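Local coordinates for GphF Dehydratase 1 (Archangium violaceum, PDB 6MBF), which probably dehydrates polyketide intermediates and shifts their double bond, as a dehydratase domain of the gephyronic acid polyketide synthase, at residues G176-G181 with R243-L248; N168-E173 with I180-L185. All coordinates share one frame; numbering follows the deposited sequence.

Contact 1. Residues G176-G181 with R243-L248; sequences GREAIG and RVHLRL
In the hot-dog fold of this dehydratase, Glu178 and Ala179 of strand 178-184 pair with Arg247 and Leu246 of the antiparallel strand 241-248; the short segment axes come within 4.6 Å, their directions 169° apart. Ala179 and Leu246 form a hydrogen-bonded pair through both backbone amides, as do Gly181 and Val244. On the face of Glu178, Ile180, His245 and Arg247, one carboxylate serves two basic side chains. His245 NE2 donates to Glu178 OE1 at 2.8 Å; the oxygen lies in the ring plane, but the donor stands above the carboxylate plane, and the two planes are 59° apart. Arg247 runs alongside Glu178 and grips it side-on: NE is 2.8 Å from OE2 of Glu178, and NH2 of Arg247 is 3.1 Å from that same oxygen, both from one face of the carboxylate. The bend in Arg247 at chi3 (-62°) turns its guanidinium back so that NE and NH2 converge there. The CD2 edge of the His245 ring also passes 3.3 Å from Ala179 O. On the opposite face, Ala179 CB rests 3.9 Å from Leu246 CG, and both side chains touch Leu213 of helix 200-214. Where the pairing ends, Leu248 N bonds Arg177 O, while NE of Arg177 reaches Leu248 O at 3.1 Å from above the carbonyl plane; a water bridges Arg177 NH2 to that oxygen. An alanine in place of Glu178 would probably leave Arg247 without this counter-charge and the His245 ring freer to turn. With both carboxylate oxygens engaged, the group is probably held against rotation, and the neighbouring guanidinium probably favours its ionised form.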
# COMPACT_ATOMS: atom_id res chain seq x y z
N GLY A 176 1.12 24.58 -2.44
CA GLY A 176 0.88 24.41 -1.01
C GLY A 176 1.15 22.98 -0.58
O GLY A 176 2.16 22.37 -0.94
N ARG A 177 0.22 22.42 0.21
CA ARG A 177 0.32 21.04 0.68
C ARG A 177 -0.44 20.06 -0.21
O ARG A 177 -0.73 18.94 0.22
CB ARG A 177 -0.21 20.92 2.11
CG ARG A 177 0.55 21.72 3.16
CD ARG A 177 0.16 21.26 4.55
NE ARG A 177 -1.25 21.50 4.85
CZ ARG A 177 -1.73 22.65 5.31
NH1 ARG A 177 -0.90 23.68 5.53
NH2 ARG A 177 -3.02 22.78 5.56
N GLU A 178 -0.78 20.47 -1.43
CA GLU A 178 -1.47 19.62 -2.38
C GLU A 178 -0.59 19.33 -3.59
O GLU A 178 0.34 20.08 -3.91
CB GLU A 178 -2.78 20.27 -2.85
CG GLU A 178 -3.75 20.50 -1.71
CD GLU A 178 -5.14 20.91 -2.18
OE1 GLU A 178 -5.48 20.64 -3.36
OE2 GLU A 178 -5.90 21.49 -1.37
N ALA A 179 -0.88 18.22 -4.25
CA ALA A 179 -0.12 17.84 -5.43
C ALA A 179 -0.99 17.00 -6.34
O ALA A 179 -1.96 16.37 -5.91
CB ALA A 179 1.16 17.07 -5.07
N ILE A 180 -0.62 16.98 -7.62
CA ILE A 180 -1.16 16.03 -8.58
C ILE A 180 0.01 15.29 -9.20
O ILE A 180 0.98 15.92 -9.66
CB ILE A 180 -2.03 16.69 -9.65
CG1 ILE A 180 -3.32 17.22 -9.02
CG2 ILE A 180 -2.35 15.70 -10.76
CD1 ILE A 180 -4.12 18.01 -9.96
N GLY A 181 -0.06 13.97 -9.17
CA GLY A 181 0.98 13.13 -9.73
C GLY A 181 0.39 12.25 -10.81
O GLY A 181 -0.80 11.94 -10.79
N ARG A 243 -3.85 9.38 -12.49
CA ARG A 243 -3.46 10.67 -11.93
C ARG A 243 -3.98 10.72 -10.51
O ARG A 243 -5.12 10.33 -10.25
CB ARG A 243 -4.01 11.83 -12.76
CG ARG A 243 -3.40 11.91 -14.16
CD ARG A 243 -3.78 13.23 -14.81
NE ARG A 243 -3.18 13.39 -16.14
CZ ARG A 243 -3.75 13.00 -17.28
NH1 ARG A 243 -4.94 12.41 -17.28
NH2 ARG A 243 -3.11 13.19 -18.43
N VAL A 244 -3.15 11.16 -9.58
CA VAL A 244 -3.50 11.12 -8.17
C VAL A 244 -3.45 12.54 -7.62
O VAL A 244 -2.48 13.27 -7.85
CB VAL A 244 -2.58 10.18 -7.37
CG1 VAL A 244 -1.10 10.50 -7.63
CG2 VAL A 244 -2.92 10.25 -5.89
N HIS A 245 -4.51 12.93 -6.92
CA HIS A 245 -4.51 14.16 -6.15
C HIS A 245 -4.29 13.82 -4.69
O HIS A 245 -4.92 12.91 -4.15
CB HIS A 245 -5.84 14.91 -6.35
CG HIS A 245 -5.94 16.16 -5.55
ND1 HIS A 245 -7.04 16.46 -4.78
CD2 HIS A 245 -5.07 17.18 -5.36
CE1 HIS A 245 -6.86 17.61 -4.17
NE2 HIS A 245 -5.66 18.07 -4.50
N LEU A 246 -3.37 14.54 -4.04
CA LEU A 246 -3.08 14.30 -2.63
C LEU A 246 -3.16 15.61 -1.86
O LEU A 246 -2.88 16.68 -2.41
CB LEU A 246 -1.70 13.64 -2.42
CG LEU A 246 -0.47 14.52 -2.66
CD1 LEU A 246 -0.04 15.27 -1.38
CD2 LEU A 246 0.67 13.69 -3.14
N ARG A 247 -3.53 15.51 -0.59
CA ARG A 247 -3.56 16.68 0.29
C ARG A 247 -2.97 16.30 1.65
O ARG A 247 -3.50 15.43 2.35
CB ARG A 247 -4.99 17.23 0.46
CG ARG A 247 -5.07 18.39 1.46
CD ARG A 247 -6.49 18.97 1.61
NE ARG A 247 -7.00 19.54 0.36
CZ ARG A 247 -8.12 19.16 -0.26
NH1 ARG A 247 -8.88 18.20 0.25
NH2 ARG A 247 -8.48 19.76 -1.39
N LEU A 248 -1.88 16.96 2.02
CA LEU A 248 -1.30 16.79 3.34
C LEU A 248 -2.06 17.63 4.35
O LEU A 248 -2.42 18.78 4.08
CB LEU A 248 0.18 17.19 3.31
CG LEU A 248 1.14 16.07 2.91
CD1 LEU A 248 2.43 16.64 2.35
CD2 LEU A 248 1.44 15.16 4.11
O HOH W 1 -4.55 20.40 4.80

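Contact 2. Residues N168-E173 with I180-L185; sequences NIRHLE and IGHVCL
Leu172 turns CG opposite its backbone N (chi1 -178°), which swings CD1 toward the neighbouring strand, 3.7 Å from Gly181 CA; the methyl packs closely on this residue, which carries no side chain. Two successive amides converge on one carbonyl: Arg170 N is 2.7 Å from His182 O, almost in line with the C=O bond, whereas His171 N makes a weak 3.4 Å bond to the same His182 O. The Arg170 side chain starts out beside the His182 ring, its CB 3.9 Å from His182 ND1. Its outer part adopts two conformers; in one of them NH1 makes a weak bond to Cys184 O and NH2 is held by Arg167 O, contacts that remain doubtful. NE2 of the His182 ring is hydrogen-bonded to Glu241 OE2. Beyond the convergent amides the pairing is regular, His182 N donating to His171 O, and Glu173 and Ile180 exchanging both amide bonds. On the face of His171, His182, Glu173 and Ile180, NE2 of His171 donates at 3.1 Å to Glu173 OE1, which accepts through its anti lone pair; Glu173 OE2 is taken by Gly146 N. Two residues, Arg170 and His171, facing the single His182 define a classic beta bulge, here in the antiparallel hairpin of strands 169-175 and 178-184.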
# COMPACT_ATOMS: atom_id res chain seq x y z
N ASN A 168 7.76 4.85 -10.00
CA ASN A 168 6.69 4.83 -10.99
C ASN A 168 5.94 6.15 -11.12
O ASN A 168 4.93 6.21 -11.84
CB ASN A 168 5.73 3.69 -10.67
CG ASN A 168 6.41 2.33 -10.75
OD1 ASN A 168 6.83 1.91 -11.82
ND2 ASN A 168 6.54 1.65 -9.61
N ILE A 169 6.42 7.21 -10.48
CA ILE A 169 5.88 8.55 -10.67
C ILE A 169 6.49 9.14 -11.93
O ILE A 169 7.72 9.24 -12.04
CB ILE A 169 6.16 9.46 -9.47
CG1 ILE A 169 5.85 8.76 -8.15
CG2 ILE A 169 5.30 10.76 -9.55
CD1 ILE A 169 6.33 9.54 -6.94
N ARG A 170 5.65 9.50 -12.90
CA ARG A 170 6.14 10.11 -14.12
C ARG A 170 6.24 11.62 -14.00
O ARG A 170 7.23 12.22 -14.46
CB ARG A 170 5.23 9.74 -15.30
CG ARG A 170 5.11 8.24 -15.52
CD ARG A 170 6.48 7.58 -15.41
NE ARG A 170 6.38 6.13 -15.24
CZ ARG A 170 7.24 5.41 -14.54
NH1 ARG A 170 7.08 4.10 -14.43
NH2 ARG A 170 8.26 6.00 -13.93
N HIS A 171 5.24 12.25 -13.38
CA HIS A 171 5.19 13.70 -13.25
C HIS A 171 4.55 14.02 -11.91
O HIS A 171 3.69 13.27 -11.43
CB HIS A 171 4.39 14.34 -14.39
CG HIS A 171 4.10 15.79 -14.19
ND1 HIS A 171 5.01 16.79 -14.47
CD2 HIS A 171 2.99 16.42 -13.74
CE1 HIS A 171 4.48 17.97 -14.20
NE2 HIS A 171 3.25 17.77 -13.75
N LEU A 172 4.97 15.12 -11.30
CA LEU A 172 4.41 15.54 -10.02
C LEU A 172 4.50 17.05 -9.95
O LEU A 172 5.56 17.62 -10.23
CB LEU A 172 5.16 14.89 -8.84
CG LEU A 172 4.63 15.22 -7.43
CD1 LEU A 172 3.20 14.69 -7.21
CD2 LEU A 172 5.56 14.68 -6.35
N GLU A 173 3.39 17.70 -9.61
CA GLU A 173 3.40 19.14 -9.41
C GLU A 173 2.70 19.48 -8.10
O GLU A 173 1.73 18.82 -7.72
CB GLU A 173 2.73 19.88 -10.57
CG GLU A 173 1.25 19.61 -10.74
CD GLU A 173 0.68 20.32 -11.95
OE1 GLU A 173 1.11 19.98 -13.08
OE2 GLU A 173 -0.17 21.21 -11.78
N ILE A 180 -0.62 16.98 -7.62
CA ILE A 180 -1.16 16.03 -8.58
C ILE A 180 0.01 15.29 -9.20
O ILE A 180 0.98 15.92 -9.66
CB ILE A 180 -2.03 16.69 -9.65
CG1 ILE A 180 -3.32 17.22 -9.02
CG2 ILE A 180 -2.35 15.70 -10.76
CD1 ILE A 180 -4.12 18.01 -9.96
N GLY A 181 -0.06 13.97 -9.17
CA GLY A 181 0.98 13.13 -9.73
C GLY A 181 0.39 12.25 -10.81
O GLY A 181 -0.80 11.94 -10.79
N HIS A 182 1.22 11.88 -11.77
CA HIS A 182 0.89 10.91 -12.80
C HIS A 182 1.77 9.70 -12.55
O HIS A 182 3.00 9.81 -12.57
CB HIS A 182 1.13 11.51 -14.19
CG HIS A 182 0.97 10.53 -15.31
ND1 HIS A 182 1.64 10.65 -16.50
CD2 HIS A 182 0.20 9.42 -15.42
CE1 HIS A 182 1.30 9.66 -17.30
NE2 HIS A 182 0.42 8.90 -16.67
N VAL A 183 1.15 8.55 -12.26
CA VAL A 183 1.88 7.32 -11.98
C VAL A 183 1.48 6.28 -13.02
O VAL A 183 0.31 6.18 -13.41
CB VAL A 183 1.67 6.77 -10.55
CG1 VAL A 183 1.75 7.86 -9.51
CG2 VAL A 183 0.42 5.96 -10.41
N CYS A 184 2.46 5.51 -13.47
CA CYS A 184 2.24 4.53 -14.53
C CYS A 184 3.15 3.34 -14.30
O CYS A 184 4.36 3.51 -14.11
CB CYS A 184 2.50 5.16 -15.90
SG CYS A 184 1.99 4.14 -17.27
N LEU A 185 2.57 2.15 -14.30
CA LEU A 185 3.37 0.94 -14.19
C LEU A 185 4.10 0.67 -15.49
O LEU A 185 3.65 1.06 -16.57
CB LEU A 185 2.50 -0.25 -13.82
CG LEU A 185 1.77 -0.16 -12.49
CD1 LEU A 185 0.89 -1.36 -12.31
CD2 LEU A 185 2.75 -0.02 -11.32

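Following the chain from its N terminus, residues 168-173 come first; a tight turn reverses the chain, and contact 2 closes this short hairpin loop with residues 180-185. Contact 1 begins on the strand where contact 2 ends, and closes a far longer loop that includes helix 200-214 before returning on 243-248. The two closures thus follow one another in sequence and share strand 178-184, overlapping at Ile180 and Gly181. In space, strand 178-184 is flanked by 169-175 and 241-248, and the contact centres lie about 11 Å apart. Ala179 CB meets Leu172 CD1 at 3.8 Å, joining the two contacts directly on the side of the sheet packed against helix 200-214.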